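Local coordinates for GH26A (Muricauda sp. MAR_2010_75, PDB 6Q75), which is a glycoside hydrolase of family 26, which probably cleaves beta-mannan polysaccharides by a retaining mechanism, as many members of the family do, at residues 36-39 and 40-43; 236-239 and 240-243; 201-204 and 205-209; 297-300 and 301-304. All coordinates share one frame; numbering follows the deposited sequence.

Interaction 1 (36-39 and 40-43); sequences LDYI and HSLD
The C-terminal end of helix 30-40 is where Leu36, Tyr38 and Ile39 meet His40, Ser41 and Leu42, and two of its last carbonyls accept bonds from side chains as well as backbone. Leu36 O takes two bonds from one residue: His40 N at 2.9 Å and, from the other face of the carbonyl plane, His40 ND1 at 3.0 Å. The second bond lies in the imidazole plane and fixes the rotation of the ring. Tyr38 O is gripped twice too, by Ser41 N and by Ser41 OG at 2.8 Å, both from the same face; with chi1 at 84° the hydroxyl folds back over the helix end. Next, Leu42 N bonds to Ile39 O at 3.3 Å, and the leucine lays CD2 over one face of the Tyr38 ring, 4.0 Å from Tyr38 CZ, while CD1 turns to Ile39. An alanine at Leu42 is likely to leave that ring face without its methyl cover and open a gap toward Leu47 and Ile322. Asp43 then leaves helical angles with positive phi, and the chain runs on to strand 46-51, a helix-to-strand connection of the (beta/alpha)8 barrel expected of this family.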
loop_
_atom_site.group_PDB
_atom_site.type_symbol
_atom_site.label_atom_id
_atom_site.label_comp_id
_atom_site.label_asym_id
_atom_site.label_seq_id
_atom_site.Cartn_x
_atom_site.Cartn_y
_atom_site.Cartn_z
ATOM N N LEU A 36 -0.997 13.740 6.237
ATOM C CA LEU A 36 0.460 13.626 6.267
ATOM C C LEU A 36 1.051 14.302 7.501
ATOM O O LEU A 36 2.015 13.791 8.084
ATOM C CB LEU A 36 1.071 14.216 4.999
ATOM C CG LEU A 36 1.202 13.272 3.812
ATOM C CD1 LEU A 36 1.757 14.041 2.597
ATOM C CD2 LEU A 36 2.063 12.059 4.147
ATOM N N ASP A 37 0.514 15.464 7.899
ATOM C CA ASP A 37 0.982 16.092 9.130
ATOM C C ASP A 37 0.716 15.192 10.323
ATOM O O ASP A 37 1.547 15.080 11.238
ATOM C CB ASP A 37 0.310 17.453 9.336
ATOM C CG ASP A 37 0.643 18.063 10.696
ATOM O OD1 ASP A 37 1.847 18.178 11.022
ATOM O OD2 ASP A 37 -0.289 18.420 11.452
ATOM N N TYR A 38 -0.442 14.539 10.331
ATOM C CA TYR A 38 -0.753 13.620 11.419
ATOM C C TYR A 38 0.230 12.456 11.452
ATOM O O TYR A 38 0.726 12.079 12.521
ATOM C CB TYR A 38 -2.187 13.127 11.262
ATOM C CG TYR A 38 -2.589 12.097 12.276
ATOM C CD1 TYR A 38 -2.739 12.433 13.620
ATOM C CD2 TYR A 38 -2.818 10.781 11.885
ATOM C CE1 TYR A 38 -3.110 11.476 14.560
ATOM C CE2 TYR A 38 -3.187 9.816 12.810
ATOM C CZ TYR A 38 -3.340 10.171 14.128
ATOM O OH TYR A 38 -3.721 9.201 15.026
ATOM N N ILE A 39 0.528 11.871 10.290
ATOM C CA ILE A 39 1.461 10.743 10.247
ATOM C C ILE A 39 2.860 11.188 10.667
ATOM O O ILE A 39 3.563 10.477 11.405
ATOM C CB ILE A 39 1.444 10.108 8.840
ATOM C CG1 ILE A 39 0.122 9.372 8.598
ATOM C CG2 ILE A 39 2.608 9.150 8.656
ATOM C CD1 ILE A 39 -0.073 8.903 7.132
ATOM N N HIS A 40 3.277 12.385 10.240
ATOM C CA HIS A 40 4.573 12.904 10.675
ATOM C C HIS A 40 4.632 13.146 12.172
ATOM O O HIS A 40 5.729 13.150 12.740
ATOM C CB HIS A 40 4.911 14.195 9.944
ATOM C CG HIS A 40 5.603 13.968 8.639
ATOM N ND1 HIS A 40 4.919 13.706 7.469
ATOM C CD2 HIS A 40 6.918 13.939 8.320
ATOM C CE1 HIS A 40 5.781 13.544 6.481
ATOM N NE2 HIS A 40 7.001 13.680 6.970
ATOM N N SER A 41 3.489 13.340 12.822
ATOM C CA SER A 41 3.463 13.655 14.247
ATOM C C SER A 41 3.411 12.418 15.144
ATOM O O SER A 41 3.405 12.572 16.373
ATOM C CB SER A 41 2.257 14.540 14.575
ATOM O OG SER A 41 1.106 13.723 14.771
ATOM N N LEU A 42 3.359 11.207 14.583
ATOM C CA LEU A 42 3.082 10.032 15.408
ATOM C C LEU A 42 4.186 9.782 16.424
ATOM O O LEU A 42 3.898 9.398 17.560
ATOM C CB LEU A 42 2.873 8.795 14.536
ATOM C CG LEU A 42 1.586 8.793 13.698
ATOM C CD1 LEU A 42 1.582 7.690 12.611
ATOM C CD2 LEU A 42 0.366 8.709 14.612
ATOM N N ASP A 43 5.441 10.011 16.037
ATOM C CA ASP A 43 6.602 10.003 16.936
ATOM C C ASP A 43 6.511 8.896 17.984
ATOM O O ASP A 43 6.417 9.142 19.186
ATOM C CB ASP A 43 6.767 11.367 17.615
#

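Interaction 2 (236-239 and 240-243); sequences DFYP and GHKY
Tyr238 OH and His241 ND1 share a hydrogen bond of 2.9 Å, in which either could be the donor. The nitrogen sits at the edge of the phenol, near its plane, whereas the hydroxyl meets the imidazole obliquely. The rings form an offset edge-to-face pair, centroids 5.2 Å apart and planes at 62°, with the edge of Tyr238 directed at the face of His241. With CG anti to the backbone N (chi1 -173°), the tyrosine extends along the chain and passes Gly240, its CE2 lying 3.5 Å from Gly240 C. A phenylalanine in place of Tyr238 would probably leave His241 ND1 without this mate and the imidazole freer to turn. Gly240 has a positive phi (109°), at which a side chain would jam against Pro239 O. The bend leads into a 3-10 turn at 241-243, closed by Tyr243 N to Gly240 O at 3.1 Å, in the long loop that joins strands 214-221 and 246-251 of the parallel barrel sheet. Across this turn Pro239 O faces the edge of the Tyr243 ring, 3.6 Å from Tyr243 CD2, and Pro239 CG packs on Tyr243 CB at 4.3 Å. Lys242 CG lies over one face of the same ring. Trp218 meets Tyr238 edge-to-face, while Trp198 NE1 donates to Tyr243 O and Pro239 packs on helix 194-208.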
loop_
_atom_site.group_PDB
_atom_site.type_symbol
_atom_site.label_atom_id
_atom_site.label_comp_id
_atom_site.label_asym_id
_atom_site.label_seq_id
_atom_site.Cartn_x
_atom_site.Cartn_y
_atom_site.Cartn_z
ATOM N N ASP A 236 17.659 -0.333 -4.833
ATOM C CA ASP A 236 17.719 -0.625 -6.263
ATOM C C ASP A 236 16.410 -0.361 -6.992
ATOM O O ASP A 236 16.376 -0.438 -8.230
ATOM C CB ASP A 236 18.137 -2.084 -6.497
ATOM C CG ASP A 236 19.590 -2.341 -6.140
ATOM O OD1 ASP A 236 20.340 -1.360 -5.913
ATOM O OD2 ASP A 236 20.001 -3.525 -6.154
ATOM N N PHE A 237 15.337 -0.049 -6.270
ATOM C CA PHE A 237 14.033 0.147 -6.882
ATOM C C PHE A 237 13.366 1.436 -6.428
ATOM O O PHE A 237 12.156 1.597 -6.643
ATOM C CB PHE A 237 13.132 -1.046 -6.580
ATOM C CG PHE A 237 13.776 -2.360 -6.908
ATOM C CD1 PHE A 237 14.530 -3.024 -5.954
ATOM C CD2 PHE A 237 13.688 -2.887 -8.192
ATOM C CE1 PHE A 237 15.146 -4.221 -6.260
ATOM C CE2 PHE A 237 14.294 -4.088 -8.512
ATOM C CZ PHE A 237 15.029 -4.769 -7.536
ATOM N N TYR A 238 14.126 2.347 -5.815
ATOM C CA TYR A 238 13.562 3.563 -5.234
ATOM C C TYR A 238 13.618 4.694 -6.253
ATOM O O TYR A 238 14.706 5.014 -6.750
ATOM C CB TYR A 238 14.314 3.965 -3.972
ATOM C CG TYR A 238 13.678 5.124 -3.241
ATOM C CD1 TYR A 238 12.463 4.968 -2.579
ATOM C CD2 TYR A 238 14.293 6.373 -3.195
ATOM C CE1 TYR A 238 11.878 6.026 -1.889
ATOM C CE2 TYR A 238 13.704 7.456 -2.516
ATOM C CZ TYR A 238 12.494 7.259 -1.868
ATOM O OH TYR A 238 11.893 8.287 -1.184
ATOM N N PRO A 239 12.486 5.303 -6.613
ATOM C CA PRO A 239 12.474 6.263 -7.726
ATOM C C PRO A 239 12.922 7.672 -7.355
ATOM O O PRO A 239 12.943 8.542 -8.230
ATOM C CB PRO A 239 10.998 6.260 -8.139
ATOM C CG PRO A 239 10.271 6.033 -6.825
ATOM C CD PRO A 239 11.142 5.065 -6.055
ATOM N N GLY A 240 13.262 7.923 -6.111
ATOM C CA GLY A 240 13.693 9.237 -5.673
ATOM C C GLY A 240 12.642 9.898 -4.801
ATOM O O GLY A 240 11.435 9.643 -4.931
ATOM N N HIS A 241 13.099 10.803 -3.927
ATOM C CA HIS A 241 12.210 11.429 -2.956
ATOM C C HIS A 241 11.149 12.294 -3.617
ATOM O O HIS A 241 10.090 12.522 -3.025
ATOM C CB HIS A 241 13.032 12.279 -1.983
ATOM C CG HIS A 241 14.063 11.487 -1.246
ATOM N ND1 HIS A 241 13.748 10.359 -0.517
ATOM C CD2 HIS A 241 15.406 11.635 -1.153
ATOM C CE1 HIS A 241 14.850 9.856 0.010
ATOM N NE2 HIS A 241 15.870 10.618 -0.352
ATOM N N LYS A 242 11.391 12.759 -4.841
ATOM C CA LYS A 242 10.412 13.602 -5.503
ATOM C C LYS A 242 9.095 12.877 -5.781
ATOM O O LYS A 242 8.052 13.528 -5.957
ATOM C CB LYS A 242 11.060 14.092 -6.803
ATOM C CG LYS A 242 10.145 14.653 -7.833
ATOM C CD LYS A 242 10.894 14.904 -9.115
ATOM C CE LYS A 242 10.020 15.705 -10.066
ATOM N NZ LYS A 242 10.734 16.882 -10.603
ATOM N N TYR A 243 9.109 11.544 -5.789
ATOM C CA TYR A 243 7.966 10.751 -6.220
ATOM C C TYR A 243 7.368 9.896 -5.116
ATOM O O TYR A 243 6.484 9.077 -5.407
ATOM C CB TYR A 243 8.370 9.817 -7.369
ATOM C CG TYR A 243 8.815 10.591 -8.586
ATOM C CD1 TYR A 243 7.893 11.243 -9.374
ATOM C CD2 TYR A 243 10.153 10.653 -8.945
ATOM C CE1 TYR A 243 8.290 11.967 -10.488
ATOM C CE2 TYR A 243 10.553 11.368 -10.062
ATOM C CZ TYR A 243 9.620 12.021 -10.826
ATOM O OH TYR A 243 10.007 12.744 -11.938
#

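Interaction 3 (201-204 and 205-209); sequences LYDR and LVNHH
Arg204 and His208 both set CG anti to the backbone N (chi1 -175° and 175°), which sends their side chains the same way from successive turns and lays the guanidinium flat on the imidazole, centres 4.1 Å apart and planes at 23°. The overlap is offset, Arg204 CZ standing 3.7 Å from His208 CD2. That same His208 CD2 lies over the centre of the His209 ring; the His209 ring stands almost perpendicular to the guanidinium. Asp154 of helix 144-165 joins Arg204 and His209, its OD1 salt-bridged to Arg204 NE and hydrogen-bonded to His209 NE2. One residue earlier along the helix, Asn207 ND2 reaches Asp203 OD1 at 2.9 Å on the anti side of the carboxylate. The helix widens here into a pi-type turn: Asp203 O receives His208 N at 3.1 Å as well as Asn207 N, and Arg204 O receives His209 N. Elsewhere round the helix, Val206 CG2 makes a CH-pi contact over the face of Tyr202, 3.8 Å from the ring centroid. Leu201 and Leu205 lie on strand 214-221, touching Trp216, while Arg204 and His209 face helix 144-165, wedging this helix end between barrel strand and neighbouring helix.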
loop_
_atom_site.group_PDB
_atom_site.type_symbol
_atom_site.label_atom_id
_atom_site.label_comp_id
_atom_site.label_asym_id
_atom_site.label_seq_id
_atom_site.Cartn_x
_atom_site.Cartn_y
_atom_site.Cartn_z
ATOM N N LEU A 201 3.438 6.054 -13.973
ATOM C CA LEU A 201 2.162 6.016 -13.272
ATOM C C LEU A 201 1.922 7.334 -12.547
ATOM O O LEU A 201 0.802 7.857 -12.539
ATOM C CB LEU A 201 2.139 4.848 -12.278
ATOM C CG LEU A 201 0.809 4.711 -11.510
ATOM C CD1 LEU A 201 -0.269 4.207 -12.445
ATOM C CD2 LEU A 201 0.934 3.733 -10.334
ATOM N N TYR A 202 2.969 7.875 -11.921
ATOM C CA TYR A 202 2.831 9.133 -11.196
ATOM C C TYR A 202 2.373 10.232 -12.140
ATOM O O TYR A 202 1.419 10.965 -11.847
ATOM C CB TYR A 202 4.162 9.491 -10.534
ATOM C CG TYR A 202 4.073 10.682 -9.615
ATOM C CD1 TYR A 202 4.086 11.963 -10.135
ATOM C CD2 TYR A 202 3.989 10.527 -8.227
ATOM C CE1 TYR A 202 4.002 13.070 -9.330
ATOM C CE2 TYR A 202 3.909 11.654 -7.397
ATOM C CZ TYR A 202 3.920 12.915 -7.959
ATOM O OH TYR A 202 3.838 14.064 -7.185
ATOM N N ASP A 203 3.048 10.349 -13.285
ATOM C CA ASP A 203 2.661 11.349 -14.275
ATOM C C ASP A 203 1.209 11.163 -14.706
ATOM O O ASP A 203 0.464 12.143 -14.837
ATOM C CB ASP A 203 3.615 11.286 -15.474
ATOM C CG ASP A 203 3.272 12.296 -16.566
ATOM O OD1 ASP A 203 3.386 13.525 -16.337
ATOM O OD2 ASP A 203 2.899 11.845 -17.669
ATOM N N ARG A 204 0.784 9.924 -14.963
ATOM C CA ARG A 204 -0.578 9.765 -15.460
ATOM C C ARG A 204 -1.599 10.115 -14.386
ATOM O O ARG A 204 -2.606 10.760 -14.654
ATOM C CB ARG A 204 -0.821 8.345 -15.970
ATOM C CG ARG A 204 -2.227 8.231 -16.600
ATOM C CD ARG A 204 -2.362 7.182 -17.702
ATOM N NE ARG A 204 -3.593 7.394 -18.477
ATOM C CZ ARG A 204 -3.673 8.111 -19.598
ATOM N NH1 ARG A 204 -2.591 8.689 -20.108
ATOM N NH2 ARG A 204 -4.837 8.248 -20.227
ATOM N N LEU A 205 -1.368 9.694 -13.151
ATOM C CA LEU A 205 -2.382 9.952 -12.135
ATOM C C LEU A 205 -2.383 11.407 -11.683
ATOM O O LEU A 205 -3.445 12.036 -11.591
ATOM C CB LEU A 205 -2.146 9.015 -10.964
ATOM C CG LEU A 205 -2.414 7.547 -11.277
ATOM C CD1 LEU A 205 -2.313 6.764 -9.941
ATOM C CD2 LEU A 205 -3.786 7.343 -11.881
ATOM N N VAL A 206 -1.206 11.968 -11.416
ATOM C CA VAL A 206 -1.146 13.322 -10.856
ATOM C C VAL A 206 -1.320 14.377 -11.942
ATOM O O VAL A 206 -2.036 15.369 -11.766
ATOM C CB VAL A 206 0.179 13.516 -10.101
ATOM C CG1 VAL A 206 0.334 14.979 -9.625
ATOM C CG2 VAL A 206 0.294 12.500 -8.935
ATOM N N ASN A 207 -0.651 14.209 -13.068
ATOM C CA ASN A 207 -0.692 15.275 -14.058
ATOM C C ASN A 207 -1.818 15.090 -15.062
ATOM O O ASN A 207 -2.508 16.056 -15.398
ATOM C CB ASN A 207 0.650 15.369 -14.774
ATOM C CG ASN A 207 1.763 15.751 -13.840
ATOM O OD1 ASN A 207 1.578 16.589 -12.950
ATOM N ND2 ASN A 207 2.925 15.144 -14.022
ATOM N N HIS A 208 -2.024 13.879 -15.576
ATOM C CA HIS A 208 -3.087 13.727 -16.560
ATOM C C HIS A 208 -4.445 13.761 -15.887
ATOM O O HIS A 208 -5.333 14.511 -16.297
ATOM C CB HIS A 208 -2.914 12.423 -17.327
ATOM C CG HIS A 208 -4.029 12.136 -18.276
ATOM N ND1 HIS A 208 -4.175 12.807 -19.472
ATOM C CD2 HIS A 208 -5.066 11.267 -18.203
ATOM C CE1 HIS A 208 -5.247 12.358 -20.098
ATOM N NE2 HIS A 208 -5.807 11.426 -19.351
ATOM N N HIS A 209 -4.597 13.012 -14.798
ATOM C CA HIS A 209 -5.879 12.898 -14.115
ATOM C C HIS A 209 -6.057 13.908 -12.995
ATOM O O HIS A 209 -7.151 13.979 -12.429
ATOM C CB HIS A 209 -6.063 11.471 -13.564
ATOM C CG HIS A 209 -6.339 10.453 -14.627
ATOM N ND1 HIS A 209 -7.442 10.523 -15.451
ATOM C CD2 HIS A 209 -5.669 9.333 -14.992
ATOM C CE1 HIS A 209 -7.435 9.497 -16.283
ATOM N NE2 HIS A 209 -6.371 8.760 -16.021
#

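Interaction 4 (297-300 and 301-304); sequences MVWS and NWIE
Trp299 and Trp302 meet edge-to-face across a type II' beta turn that carries the chain from the end of barrel strand 293-299 into helix 302-305. Trp299 CD1 points at the six-membered ring of Trp302, 3.7 Å from Trp302 CE3, with the planes at 78° and the two side chains running the same way. The turn itself brings them together: Trp302 N donates to Trp299 O at 2.9 Å, and the next amide follows, Ile303 N to Ser300 O at 3.3 Å. Ser300 takes the positive phi (40°) that a II' turn requires at its second position. Next to the indoles, Val298 sends CG1 toward the start of the helix, 3.4 Å from Ile303 N and 3.9 Å from Ile303 CB, so the strand packs directly on the first helical turn. Farther out, His51 stacks on Trp299, Tyr252 meets Trp302 edge-to-face, and a glycerol and a Tris molecule, probably from the crystallisation liquor, lie about 3 Å from the Trp299 side chain. A pocket at the C-terminal end of the strands is where (beta/alpha)8 glycosidases bind sugar, and Trp299 probably helps line it. At the start of the helix, Lys63 hydrogen-bonds to Asn301 OD1 and forms a salt bridge with Glu304 OE1. Asn301 ND2 in turn gives a hydrogen bond to Glu304 OE2 at 3.3 Å, from above the carboxylate plane.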
loop_
_atom_site.group_PDB
_atom_site.type_symbol
_atom_site.label_atom_id
_atom_site.label_comp_id
_atom_site.label_asym_id
_atom_site.label_seq_id
_atom_site.Cartn_x
_atom_site.Cartn_y
_atom_site.Cartn_z
ATOM N N MET A 297 -0.585 -3.137 8.675
ATOM C CA MET A 297 -1.833 -3.578 8.057
ATOM C C MET A 297 -1.818 -5.097 7.964
ATOM O O MET A 297 -1.074 -5.658 7.158
ATOM C CB MET A 297 -2.016 -2.957 6.656
ATOM C CG MET A 297 -3.415 -3.239 6.143
ATOM S SD MET A 297 -3.719 -2.776 4.425
ATOM C CE MET A 297 -2.573 -3.865 3.568
ATOM N N VAL A 298 -2.624 -5.764 8.795
ATOM C CA VAL A 298 -2.693 -7.220 8.755
ATOM C C VAL A 298 -3.408 -7.685 7.496
ATOM O O VAL A 298 -4.392 -7.073 7.048
ATOM C CB VAL A 298 -3.378 -7.754 10.021
ATOM C CG1 VAL A 298 -3.505 -9.263 9.957
ATOM C CG2 VAL A 298 -2.572 -7.360 11.213
ATOM N N TRP A 299 -2.899 -8.756 6.897
ATOM C CA TRP A 299 -3.420 -9.245 5.622
ATOM C C TRP A 299 -4.634 -10.133 5.863
ATOM O O TRP A 299 -4.489 -11.293 6.231
ATOM C CB TRP A 299 -2.347 -10.018 4.870
ATOM C CG TRP A 299 -2.815 -10.352 3.469
ATOM C CD1 TRP A 299 -3.318 -11.539 3.030
ATOM C CD2 TRP A 299 -2.891 -9.444 2.359
ATOM N NE1 TRP A 299 -3.651 -11.445 1.693
ATOM C CE2 TRP A 299 -3.406 -10.165 1.264
ATOM C CE3 TRP A 299 -2.536 -8.100 2.178
ATOM C CZ2 TRP A 299 -3.601 -9.578 -0.002
ATOM C CZ3 TRP A 299 -2.725 -7.526 0.932
ATOM C CH2 TRP A 299 -3.255 -8.265 -0.142
ATOM N N SER A 300 -5.832 -9.608 5.615
ATOM C CA SER A 300 -7.053 -10.418 5.682
ATOM C C SER A 300 -7.101 -11.420 6.826
ATOM O O SER A 300 -7.046 -11.016 7.988
ATOM C CB SER A 300 -7.262 -11.122 4.351
ATOM O OG SER A 300 -7.450 -10.097 3.350
ATOM N N ASN A 301 -7.252 -12.719 6.531
ATOM C CA ASN A 301 -7.500 -13.636 7.648
ATOM C C ASN A 301 -6.238 -14.016 8.395
ATOM O O ASN A 301 -6.318 -14.848 9.311
ATOM C CB ASN A 301 -8.228 -14.920 7.198
ATOM C CG ASN A 301 -8.954 -15.621 8.370
ATOM O OD1 ASN A 301 -9.577 -14.961 9.201
ATOM N ND2 ASN A 301 -8.857 -16.954 8.440
ATOM N N TRP A 302 -5.080 -13.431 8.069
ATOM C CA TRP A 302 -3.925 -13.616 8.945
ATOM C C TRP A 302 -4.198 -13.040 10.329
ATOM O O TRP A 302 -3.527 -13.420 11.297
ATOM C CB TRP A 302 -2.677 -12.992 8.321
ATOM C CG TRP A 302 -1.902 -13.884 7.375
ATOM C CD1 TRP A 302 -0.617 -14.314 7.532
ATOM C CD2 TRP A 302 -2.358 -14.453 6.127
ATOM N NE1 TRP A 302 -0.239 -15.109 6.477
ATOM C CE2 TRP A 302 -1.289 -15.210 5.597
ATOM C CE3 TRP A 302 -3.562 -14.403 5.422
ATOM C CZ2 TRP A 302 -1.389 -15.903 4.387
ATOM C CZ3 TRP A 302 -3.661 -15.085 4.222
ATOM C CH2 TRP A 302 -2.581 -15.830 3.719
ATOM N N ILE A 303 -5.212 -12.180 10.455
ATOM C CA ILE A 303 -5.607 -11.675 11.763
ATOM C C ILE A 303 -6.000 -12.828 12.683
ATOM O O ILE A 303 -5.885 -12.719 13.902
ATOM C CB ILE A 303 -6.737 -10.628 11.621
ATOM C CG1 ILE A 303 -6.959 -9.864 12.936
ATOM C CG2 ILE A 303 -8.038 -11.284 11.173
ATOM C CD1 ILE A 303 -5.725 -9.049 13.423
ATOM N N GLU A 304 -6.443 -13.950 12.116
ATOM C CA GLU A 304 -6.807 -15.155 12.855
ATOM C C GLU A 304 -5.784 -16.270 12.709
ATOM O O GLU A 304 -5.444 -16.928 13.699
ATOM C CB GLU A 304 -8.184 -15.637 12.368
ATOM C CG GLU A 304 -8.542 -17.096 12.621
ATOM C CD GLU A 304 -9.952 -17.416 12.117
ATOM O OE1 GLU A 304 -10.923 -16.854 12.680
ATOM O OE2 GLU A 304 -10.098 -18.228 11.171
#

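Interactions 2 and 3 are the pair that touch: Tyr243 CD1 lies 3.9 Å from Tyr202 CG, their rings edge-to-face, joining the loop before strand 246-251 to helix 194-208. Their centres are 16 Å apart. Interaction 4 lies across the centre of the chain from both, about 29 Å from interaction 2 and 31 Å from interaction 3 between centres, and has glycerol and Tris bound beside Trp299, probably marking the sugar-binding pocket at the C-terminal end of the strands. Interaction 1 lies at the start of the same strand, 293-299, away from that pocket, Ile39 and Leu42 touching Ser294; its centre is about 24 Å from that of interaction 4, and strand 46-51 touches both.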